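Local coordinates for ferulic acid decarboxylase 1 (Candida dubliniensis, PDB 4ZAD), which probably catalyses the reversible, prenylated-FMN-dependent decarboxylation of cinnamic, p-coumaric and ferulic acids to styrene and the corresponding vinylphenols, at residues 157-162 against 318-323; 177-182 against 285-290; 218-223 against 268-273. One frame throughout, in Å; residues are numbered along the deposited sequence. Where two conformers were deposited one is given.

In the fold
In this UbiD-family enzyme three contacts, distant in sequence, are arranged one within another. From the N terminus, 157-162 comes first, in the loop that leads to strand 162-166; its partner 318-323, at the end of strand 317-319, closes interaction 1 more than 150 residues later. Within that span 177-182 meets 285-290 in interaction 2, and within this second loop 218-223 pairs with 268-273 in interaction 3, so the three nest without crossing. Interactions 1 and 2 both touch the prenylated flavin. Interaction 3 joins neighbouring strands of the large antiparallel sheet and reaches interaction 1 through F220, G221 and a probable hydrogen bond from M162 N to C219 O.

Interaction 1 (157-162 against 318-323); sequences IQTYGM and MPISNP. With 4LU (1-deoxy-5-O-phosphono-1-(3,3,4,5-tetramethyl-9,11-dioxo-2,3,8,9,10,11-hexahydro-7H-quinolino[1,8-fg]pteridin-12-ium-7-y l)-D-ribitol), chain E.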
loop_
_atom_site.group_PDB
_atom_site.type_symbol
_atom_site.label_atom_id
_atom_site.label_comp_id
_atom_site.label_asym_id
_atom_site.label_seq_id
_atom_site.Cartn_x
_atom_site.Cartn_y
_atom_site.Cartn_z
ATOM N N ILE A 157 30.250 11.246 -3.500
ATOM C CA ILE A 157 31.217 10.694 -2.567
ATOM C C ILE A 157 30.631 10.707 -1.169
ATOM O O ILE A 157 30.990 9.888 -0.334
ATOM C CB ILE A 157 32.549 11.488 -2.625
ATOM C CG1 ILE A 157 33.673 10.746 -1.910
ATOM C CG2 ILE A 157 32.393 12.928 -2.073
ATOM C CD1 ILE A 157 34.996 11.450 -2.037
ATOM N N GLN A 158 29.703 11.624 -0.936
ATOM C CA GLN A 158 29.137 11.851 0.391
ATOM C C GLN A 158 27.680 11.497 0.373
ATOM O O GLN A 158 26.821 12.264 -0.067
ATOM C CB GLN A 158 29.392 13.282 0.851
ATOM C CG GLN A 158 28.423 13.895 1.829
ATOM C CD GLN A 158 28.193 13.102 3.090
ATOM O OE1 GLN A 158 28.651 11.983 3.242
ATOM N NE2 GLN A 158 27.435 13.690 4.000
ATOM N N THR A 159 27.420 10.284 0.834
ATOM C CA THR A 159 26.080 9.814 1.000
ATOM C C THR A 159 25.870 9.275 2.407
ATOM O O THR A 159 24.744 9.034 2.775
ATOM C CB THR A 159 25.707 8.752 -0.068
ATOM O OG1 THR A 159 26.435 7.528 0.158
ATOM C CG2 THR A 159 26.019 9.272 -1.450
ATOM N N TYR A 160 26.916 9.085 3.208
ATOM C CA TYR A 160 26.716 8.497 4.534
ATOM C C TYR A 160 27.839 8.837 5.500
ATOM O O TYR A 160 28.195 8.054 6.401
ATOM C CB TYR A 160 26.517 6.974 4.420
ATOM C CG TYR A 160 25.676 6.336 5.529
ATOM C CD1 TYR A 160 24.305 6.360 5.481
ATOM C CD2 TYR A 160 26.277 5.677 6.615
ATOM C CE1 TYR A 160 23.539 5.751 6.502
ATOM C CE2 TYR A 160 25.530 5.063 7.610
ATOM C CZ TYR A 160 24.159 5.107 7.540
ATOM O OH TYR A 160 23.405 4.509 8.504
ATOM N N GLY A 161 28.382 10.029 5.324
ATOM C CA GLY A 161 29.313 10.594 6.253
ATOM C C GLY A 161 28.651 11.832 6.781
ATOM O O GLY A 161 27.528 12.175 6.360
ATOM N N MET A 162 29.394 12.538 7.638
ATOM C CA MET A 162 28.834 13.538 8.552
ATOM C C MET A 162 29.528 14.872 8.393
ATOM O O MET A 162 30.741 14.932 8.440
ATOM C CB MET A 162 29.060 13.016 9.961
ATOM C CG MET A 162 28.627 13.874 11.093
ATOM S SD MET A 162 28.919 12.996 12.669
ATOM C CE MET A 162 30.635 13.370 13.033
ATOM N N MET A 318 34.310 3.061 3.294
ATOM C CA MET A 318 33.323 4.073 3.226
ATOM C C MET A 318 31.899 3.555 3.193
ATOM O O MET A 318 31.523 2.832 2.273
ATOM C CB MET A 318 33.535 5.005 2.062
ATOM C CG MET A 318 32.573 6.139 2.256
ATOM S SD MET A 318 33.061 7.627 1.528
ATOM C CE MET A 318 32.637 7.203 -0.178
ATOM N N PRO A 319 31.077 3.983 4.163
ATOM C CA PRO A 319 29.682 3.679 4.013
ATOM C C PRO A 319 29.040 4.586 2.981
ATOM O O PRO A 319 29.528 5.690 2.696
ATOM C CB PRO A 319 29.120 3.914 5.380
ATOM C CG PRO A 319 30.011 4.926 5.985
ATOM C CD PRO A 319 31.343 4.764 5.380
ATOM N N ILE A 320 27.937 4.084 2.432
ATOM C CA ILE A 320 27.318 4.613 1.226
ATOM C C ILE A 320 25.809 4.384 1.399
ATOM O O ILE A 320 25.417 3.382 1.982
ATOM C CB ILE A 320 27.981 3.851 -0.007
ATOM C CG1 ILE A 320 29.310 4.538 -0.408
ATOM C CG2 ILE A 320 27.062 3.618 -1.204
ATOM C CD1 ILE A 320 29.199 6.035 -0.904
ATOM N N SER A 321 24.993 5.349 0.962
ATOM C CA SER A 321 23.544 5.156 0.730
ATOM C C SER A 321 23.111 5.532 -0.696
ATOM O O SER A 321 23.463 6.583 -1.228
ATOM C CB SER A 321 22.691 5.937 1.717
ATOM O OG SER A 321 21.319 5.845 1.385
ATOM N N ASN A 322 22.301 4.672 -1.291
ATOM C CA ASN A 322 21.955 4.775 -2.690
ATOM C C ASN A 322 20.458 4.826 -2.739
ATOM O O ASN A 322 19.809 3.789 -2.817
ATOM C CB ASN A 322 22.510 3.574 -3.444
ATOM C CG ASN A 322 22.246 3.630 -4.923
ATOM O OD1 ASN A 322 22.043 4.706 -5.502
ATOM N ND2 ASN A 322 22.234 2.449 -5.556
ATOM N N PRO A 323 19.903 6.037 -2.664
ATOM C CA PRO A 323 18.491 6.216 -2.446
ATOM C C PRO A 323 17.670 5.921 -3.671
ATOM O O PRO A 323 18.123 6.148 -4.783
ATOM C CB PRO A 323 18.379 7.716 -2.108
ATOM C CG PRO A 323 19.705 8.132 -1.753
ATOM C CD PRO A 323 20.578 7.338 -2.645
HETATM C C9 4LU E . 19.612 11.733 5.182
HETATM C C8 4LU E . 20.317 10.530 5.044
HETATM C C7 4LU E . 21.019 10.244 3.864
HETATM C C10 4LU E . 19.731 15.141 3.775
HETATM C C6 4LU E . 20.921 11.216 2.738
HETATM N N3 4LU E . 20.359 17.226 2.128
HETATM C C2 4LU E . 19.864 17.472 3.347
HETATM C C13 4LU E . 23.095 11.262 1.783
HETATM C C5 4LU E . 21.640 10.994 1.479
HETATM C C1 4LU E . 20.630 13.184 0.781
HETATM O O2 4LU E . 19.732 18.656 3.680
HETATM N N1 4LU E . 19.548 16.438 4.165
HETATM C C4 4LU E . 20.543 15.967 1.681
HETATM O O4 4LU E . 21.012 15.889 0.520
HETATM C C4A 4LU E . 20.230 14.890 2.478
HETATM N N5 4LU E . 20.069 13.412 1.934
HETATM C C3 4LU E . 21.391 12.052 0.514
HETATM C C12 4LU E . 21.507 9.585 0.910
HETATM C C5A 4LU E . 20.117 12.451 2.930
HETATM C C7M 4LU E . 21.812 8.977 3.678
HETATM C C8M 4LU E . 20.325 9.606 6.233
HETATM C C9A 4LU E . 19.634 12.757 4.223
HETATM N N10 4LU E . 19.422 14.123 4.625
HETATM C "C1'" 4LU E . 18.400 14.465 5.624
HETATM C "C2'" 4LU E . 19.111 15.052 6.843
HETATM O "O2'" 4LU E . 20.217 14.193 7.186
HETATM C "C3'" 4LU E . 18.166 15.240 8.038
HETATM O "O3'" 4LU E . 17.139 16.197 7.703
HETATM C "C4'" 4LU E . 18.911 15.711 9.306
HETATM O "O4'" 4LU E . 17.960 16.186 10.264
HETATM C "C5'" 4LU E . 19.877 16.869 9.004
HETATM O "O5'" 4LU E . 20.537 17.370 10.148
HETATM P P 4LU E . 20.143 18.734 10.859
HETATM O O2P 4LU E . 21.323 18.820 11.828
HETATM O O3P 4LU E . 18.751 18.434 11.455
HETATM O O1P 4LU E . 20.102 19.787 9.772
#
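The hydroxyl oxygen of T159 receives a main-chain N-H from across the contact: S321 N lies 2.7 Å from T159 OG1, with an angle of 161° at the hydrogen. This hydrogen bond, in the flavin-binding, Rift-related domain, joins the loop that leads into strand 162-166 to the chain at the end of strand 317-319. OG1 sits between the backbone N and the carbonyl carbon of its own residue (chi1 69°), which aims it at the opposite backbone; I320 CD1 packs 3.3 Å from the same OG1. Beyond it, Y160 crosses P319 at about a right angle, its CD2 3.6 Å from P319 CB. Y160 CD1, across the ring from CD2, approaches S321 CB, and the cofactor methyl C7M lies at the ring edge near its plane. At the far end M318 bends at its last torsion, chi3 77°, and its CE touches I157 O at 3.2 Å and I157 CG1 at 4.1 Å. The loop is also braced internally, for Q158 OE1 accepts from G161 N on a lone pair in the carbonyl plane while Q158 NE2 donates to G161 O. Polar ends reach further: S321 OG is bonded to E329, and N322 to Y496 of the second subunit. T159, S321 and P323 belong to the cofactor pocket, and on its wall P323 CG rests 3.5 Å from C12 of the prenylated flavin.

Interaction 2 (177-182 against 285-290); sequences IARGMV and GPFGEM. With 4LU (1-deoxy-5-O-phosphono-1-(3,3,4,5-tetramethyl-9,11-dioxo-2,3,8,9,10,11-hexahydro-7H-quinolino[1,8-fg]pteridin-12-ium-7-y l)-D-ribitol), chain E.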
loop_
_atom_site.group_PDB
_atom_site.type_symbol
_atom_site.label_atom_id
_atom_site.label_comp_id
_atom_site.label_asym_id
_atom_site.label_seq_id
_atom_site.Cartn_x
_atom_site.Cartn_y
_atom_site.Cartn_z
ATOM N N ILE A 177 23.828 14.860 7.961
ATOM C CA ILE A 177 24.090 14.233 6.653
ATOM C C ILE A 177 23.480 15.118 5.618
ATOM O O ILE A 177 22.382 15.629 5.807
ATOM C CB ILE A 177 23.425 12.848 6.484
ATOM C CG1 ILE A 177 23.940 11.859 7.519
ATOM C CG2 ILE A 177 23.630 12.289 5.053
ATOM C CD1 ILE A 177 23.243 10.503 7.427
ATOM N N ALA A 178 24.197 15.289 4.520
ATOM C CA ALA A 178 23.677 15.994 3.348
ATOM C C ALA A 178 24.504 15.498 2.218
ATOM O O ALA A 178 25.655 15.152 2.417
ATOM C CB ALA A 178 23.803 17.535 3.488
ATOM N N ARG A 179 23.925 15.446 1.033
ATOM C CA ARG A 179 24.586 14.803 -0.074
ATOM C C ARG A 179 25.730 15.653 -0.530
ATOM O O ARG A 179 25.783 16.853 -0.217
ATOM C CB ARG A 179 23.610 14.542 -1.214
ATOM C CG ARG A 179 23.257 15.735 -2.035
ATOM C CD ARG A 179 22.255 15.293 -3.063
ATOM N NE ARG A 179 21.937 16.296 -4.060
ATOM C CZ ARG A 179 20.753 16.394 -4.659
ATOM N NH1 ARG A 179 19.762 15.570 -4.330
ATOM N NH2 ARG A 179 20.535 17.325 -5.582
ATOM N N GLY A 180 26.648 15.016 -1.246
ATOM C CA GLY A 180 27.823 15.683 -1.766
ATOM C C GLY A 180 28.431 14.969 -2.945
ATOM O O GLY A 180 28.596 13.744 -2.945
ATOM N N MET A 181 28.746 15.727 -3.978
ATOM C CA MET A 181 29.367 15.151 -5.140
ATOM C C MET A 181 30.699 15.836 -5.446
ATOM O O MET A 181 30.917 17.000 -5.112
ATOM C CB MET A 181 28.421 15.169 -6.354
ATOM C CG MET A 181 27.725 16.476 -6.666
ATOM S SD MET A 181 27.135 16.507 -8.383
ATOM C CE MET A 181 28.619 17.065 -9.269
ATOM N N VAL A 182 31.593 15.090 -6.082
ATOM C CA VAL A 182 32.909 15.616 -6.413
ATOM C C VAL A 182 32.735 16.661 -7.487
ATOM O O VAL A 182 32.082 16.408 -8.487
ATOM C CB VAL A 182 33.845 14.523 -6.934
ATOM C CG1 VAL A 182 35.234 15.127 -7.267
ATOM C CG2 VAL A 182 33.965 13.388 -5.907
ATOM N N GLY A 285 24.586 18.028 -9.135
ATOM C CA GLY A 285 24.038 17.458 -10.377
ATOM C C GLY A 285 22.827 16.871 -9.798
ATOM O O GLY A 285 22.785 16.793 -8.559
ATOM N N PRO A 286 21.848 16.501 -10.638
ATOM C CA PRO A 286 20.735 15.779 -10.062
ATOM C C PRO A 286 21.273 14.515 -9.428
ATOM O O PRO A 286 22.382 14.100 -9.741
ATOM C CB PRO A 286 19.826 15.482 -11.263
ATOM C CG PRO A 286 20.676 15.623 -12.448
ATOM C CD PRO A 286 21.831 16.494 -12.104
ATOM N N PHE A 287 20.512 13.970 -8.502
ATOM C CA PHE A 287 20.818 12.713 -7.837
ATOM C C PHE A 287 19.509 11.911 -7.752
ATOM O O PHE A 287 18.440 12.482 -7.570
ATOM C CB PHE A 287 21.358 13.055 -6.450
ATOM C CG PHE A 287 21.876 11.898 -5.675
ATOM C CD1 PHE A 287 22.854 11.098 -6.184
ATOM C CD2 PHE A 287 21.432 11.672 -4.387
ATOM C CE1 PHE A 287 23.382 10.042 -5.459
ATOM C CE2 PHE A 287 21.911 10.611 -3.642
ATOM C CZ PHE A 287 22.900 9.780 -4.186
ATOM N N GLY A 288 19.598 10.604 -7.915
ATOM C CA GLY A 288 18.499 9.703 -7.597
ATOM C C GLY A 288 18.246 9.712 -6.102
ATOM O O GLY A 288 19.097 9.334 -5.323
ATOM N N GLU A 289 17.094 10.228 -5.691
ATOM C CA GLU A 289 16.849 10.512 -4.272
ATOM C C GLU A 289 15.617 9.790 -3.725
ATOM O O GLU A 289 14.976 8.990 -4.407
ATOM C CB GLU A 289 16.748 12.042 -4.023
ATOM C CG GLU A 289 17.989 12.709 -3.339
ATOM C CD GLU A 289 17.938 12.798 -1.804
ATOM O OE1 GLU A 289 17.305 11.950 -1.132
ATOM O OE2 GLU A 289 18.564 13.746 -1.265
ATOM N N MET A 290 15.305 10.137 -2.483
ATOM C CA MET A 290 14.397 9.435 -1.592
ATOM C C MET A 290 12.976 9.124 -2.043
ATOM O O MET A 290 12.310 8.289 -1.413
ATOM C CB MET A 290 14.339 10.209 -0.252
ATOM C CG MET A 290 13.754 11.617 -0.362
ATOM S SD MET A 290 13.824 12.459 1.212
ATOM C CE MET A 290 12.593 11.488 2.075
HETATM C C9 4LU E . 19.612 11.733 5.182
HETATM C C8 4LU E . 20.317 10.530 5.044
HETATM C C7 4LU E . 21.019 10.244 3.864
HETATM C C10 4LU E . 19.731 15.141 3.775
HETATM C C6 4LU E . 20.921 11.216 2.738
HETATM N N3 4LU E . 20.359 17.226 2.128
HETATM C C2 4LU E . 19.864 17.472 3.347
HETATM C C13 4LU E . 23.095 11.262 1.783
HETATM C C5 4LU E . 21.640 10.994 1.479
HETATM C C1 4LU E . 20.630 13.184 0.781
HETATM O O2 4LU E . 19.732 18.656 3.680
HETATM N N1 4LU E . 19.548 16.438 4.165
HETATM C C4 4LU E . 20.543 15.967 1.681
HETATM O O4 4LU E . 21.012 15.889 0.520
HETATM C C4A 4LU E . 20.230 14.890 2.478
HETATM N N5 4LU E . 20.069 13.412 1.934
HETATM C C3 4LU E . 21.391 12.052 0.514
HETATM C C12 4LU E . 21.507 9.585 0.910
HETATM C C5A 4LU E . 20.117 12.451 2.930
HETATM C C7M 4LU E . 21.812 8.977 3.678
HETATM C C8M 4LU E . 20.325 9.606 6.233
HETATM C C9A 4LU E . 19.634 12.757 4.223
HETATM N N10 4LU E . 19.422 14.123 4.625
HETATM C "C1'" 4LU E . 18.400 14.465 5.624
HETATM C "C2'" 4LU E . 19.111 15.052 6.843
HETATM O "O2'" 4LU E . 20.217 14.193 7.186
HETATM C "C3'" 4LU E . 18.166 15.240 8.038
HETATM O "O3'" 4LU E . 17.139 16.197 7.703
HETATM C "C4'" 4LU E . 18.911 15.711 9.306
HETATM O "O4'" 4LU E . 17.960 16.186 10.264
HETATM C "C5'" 4LU E . 19.877 16.869 9.004
HETATM O "O5'" 4LU E . 20.537 17.370 10.148
HETATM P P 4LU E . 20.143 18.734 10.859
HETATM O O2P 4LU E . 21.323 18.820 11.828
HETATM O O3P 4LU E . 18.751 18.434 11.455
HETATM O O1P 4LU E . 20.102 19.787 9.772
#
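One face of the R179 guanidinium carries F287 CB, offset toward its rim, while E289 CG lies at the edge in the guanidinium plane, 3.5 Å from R179 NH1. The F287 ring is turned 64° from that plane, and the two side chains slide past each other in opposite directions. The R179 chain runs extended from CG to NE, which carries the guanidinium across to the 285-290 loop. E289, the predicted proton donor, was modelled in two conformers, and its contacts here belong to one of them. In it the salt bridge from R179 NH1 to E289 OE2 is long, 3.8 Å; the stronger partner of the guanidinium is E284, through NH2. E289 OE2 tentatively approaches C1 of the prenylated flavin, and OE1 accepts from M290 N on the anti lone pair. The backbone N of R179 also donates to flavin O4, at 3.0 Å, so the residue meets the cofactor with its main chain and the 285-290 loop with its side chain. M181 SD takes a weak hydrogen bond from G285 N. All this lies where the cofactor-binding chain enters strand 181-184, facing the loop between strands 280-284 and 293-294; T330 of helix 329-332 packs on E289 and M290, and helix 224-230 touches I177.

Interaction 3 (218-223 against 268-273); sequences LCFGVP and CEMVFE
F220, F272 and C268 carry much of this antiparallel strand pairing, F220 burying the greatest area. The edge of F220 points into the face of F272, a T-shaped pair with centroids 5.1 Å apart and planes at 74°; F220 CE2 stands over the centre of the F272 ring. L218 lies alongside F272 and points the same way, with L218 CB 3.8 Å from F272 CB. On the sheet face opposite the phenylalanines, C219 meets V271. C268 precedes the strand, and its SG, anti to the carbonyl carbon at chi1 -60°, touches both C219 CB and V222 CG1, at 3.9 and 4.0 Å. The backbone ladder sets the register: L218 with F272 and F220 with M270 are hydrogen-bonded pairs, and C219 with V271 is the non-hydrogen-bonded pair between them. F220 N reaches M270 O almost straight, at 173° about the hydrogen. At the end of the ladder a classic beta bulge accommodates an extra residue, setting E269 and M270 against F220, whose O accepts from E269 N at 2.7 Å and from M270 N at 3.3 Å. The E269 carboxylate turns instead to R10 and R313. In this interior strand pair of the sheet, alignment thus rests on main-chain bonds, while the buried side chains add apolar contact without needing polar partners across the strands.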
loop_
_atom_site.group_PDB
_atom_site.type_symbol
_atom_site.label_atom_id
_atom_site.label_comp_id
_atom_site.label_asym_id
_atom_site.label_seq_id
_atom_site.Cartn_x
_atom_site.Cartn_y
_atom_site.Cartn_z
ATOM N N LEU A 218 34.249 16.562 7.222
ATOM C CA LEU A 218 33.351 15.661 6.590
ATOM C C LEU A 218 33.909 14.304 6.947
ATOM O O LEU A 218 35.011 13.982 6.536
ATOM C CB LEU A 218 33.365 15.854 5.072
ATOM C CG LEU A 218 32.648 14.716 4.296
ATOM C CD1 LEU A 218 31.109 14.637 4.696
ATOM C CD2 LEU A 218 32.829 14.828 2.799
ATOM N N CYS A 219 33.147 13.518 7.709
ATOM C CA CYS A 219 33.673 12.338 8.415
ATOM C C CYS A 219 33.008 11.090 7.900
ATOM O O CYS A 219 31.787 11.015 7.880
ATOM C CB CYS A 219 33.445 12.485 9.918
ATOM S SG CYS A 219 34.116 14.048 10.659
ATOM N N PHE A 220 33.789 10.108 7.467
ATOM C CA PHE A 220 33.205 8.836 6.941
ATOM C C PHE A 220 33.476 7.693 7.899
ATOM O O PHE A 220 34.554 7.628 8.507
ATOM C CB PHE A 220 33.767 8.497 5.563
ATOM C CG PHE A 220 33.507 9.547 4.544
ATOM C CD1 PHE A 220 32.284 9.640 3.936
ATOM C CD2 PHE A 220 34.473 10.451 4.208
ATOM C CE1 PHE A 220 32.031 10.630 3.023
ATOM C CE2 PHE A 220 34.224 11.443 3.295
ATOM C CZ PHE A 220 33.010 11.528 2.704
ATOM N N GLY A 221 32.493 6.818 8.069
ATOM C CA GLY A 221 32.641 5.701 8.997
ATOM C C GLY A 221 32.694 6.144 10.439
ATOM O O GLY A 221 33.403 5.592 11.252
ATOM N N VAL A 222 31.919 7.155 10.764
ATOM C CA VAL A 222 31.850 7.659 12.128
ATOM C C VAL A 222 31.140 6.649 13.014
ATOM O O VAL A 222 30.661 5.652 12.526
ATOM C CB VAL A 222 31.060 8.980 12.179
ATOM C CG1 VAL A 222 31.616 10.005 11.096
ATOM C CG2 VAL A 222 29.600 8.689 12.010
ATOM N N PRO A 223 31.101 6.893 14.326
ATOM C CA PRO A 223 30.340 6.050 15.219
ATOM C C PRO A 223 28.899 5.953 14.780
ATOM O O PRO A 223 28.228 6.982 14.649
ATOM C CB PRO A 223 30.442 6.803 16.534
ATOM C CG PRO A 223 31.751 7.422 16.444
ATOM C CD PRO A 223 31.816 7.929 15.076
ATOM N N CYS A 268 36.849 7.299 13.066
ATOM C CA CYS A 268 36.272 7.465 11.746
ATOM C C CYS A 268 37.149 6.641 10.837
ATOM O O CYS A 268 38.237 6.221 11.247
ATOM C CB CYS A 268 36.272 8.921 11.297
ATOM S SG CYS A 268 35.369 10.027 12.332
ATOM N N GLU A 269 36.683 6.395 9.620
ATOM C CA GLU A 269 37.543 5.779 8.615
ATOM C C GLU A 269 38.339 6.856 7.896
ATOM O O GLU A 269 39.534 6.671 7.643
ATOM C CB GLU A 269 36.731 4.945 7.625
ATOM C CG GLU A 269 35.966 3.819 8.273
ATOM C CD GLU A 269 36.855 2.611 8.590
ATOM O OE1 GLU A 269 37.533 2.079 7.673
ATOM O OE2 GLU A 269 36.871 2.169 9.754
ATOM N N MET A 270 37.679 7.975 7.569
ATOM C CA MET A 270 38.315 9.068 6.845
ATOM C C MET A 270 37.659 10.361 7.243
ATOM O O MET A 270 36.401 10.417 7.332
ATOM C CB MET A 270 38.133 8.954 5.318
ATOM C CG MET A 270 38.844 7.821 4.620
ATOM S SD MET A 270 38.368 7.667 2.904
ATOM C CE MET A 270 36.772 6.893 3.113
ATOM N N VAL A 271 38.507 11.398 7.402
ATOM C CA VAL A 271 38.059 12.748 7.697
ATOM C C VAL A 271 38.594 13.678 6.633
ATOM O O VAL A 271 39.748 13.605 6.270
ATOM C CB VAL A 271 38.507 13.243 9.112
ATOM C CG1 VAL A 271 38.092 14.704 9.328
ATOM C CG2 VAL A 271 37.905 12.361 10.210
ATOM N N PHE A 272 37.724 14.525 6.111
ATOM C CA PHE A 272 38.052 15.495 5.087
ATOM C C PHE A 272 37.918 16.840 5.808
ATOM O O PHE A 272 36.942 17.049 6.512
ATOM C CB PHE A 272 37.008 15.447 3.971
ATOM C CG PHE A 272 37.174 14.325 2.963
ATOM C CD1 PHE A 272 37.885 13.165 3.234
ATOM C CD2 PHE A 272 36.558 14.419 1.738
ATOM C CE1 PHE A 272 38.012 12.147 2.284
ATOM C CE2 PHE A 272 36.681 13.376 0.777
ATOM C CZ PHE A 272 37.408 12.259 1.066
ATOM N N GLU A 273 38.881 17.740 5.644
ATOM C CA GLU A 273 38.849 19.050 6.307
ATOM C C GLU A 273 38.927 20.143 5.294
ATOM O O GLU A 273 39.724 20.035 4.377
ATOM C CB GLU A 273 40.062 19.216 7.233
ATOM C CG GLU A 273 40.244 18.076 8.241
ATOM C CD GLU A 273 41.483 18.259 9.074
ATOM O OE1 GLU A 273 42.140 19.316 8.952
ATOM O OE2 GLU A 273 41.797 17.362 9.875
#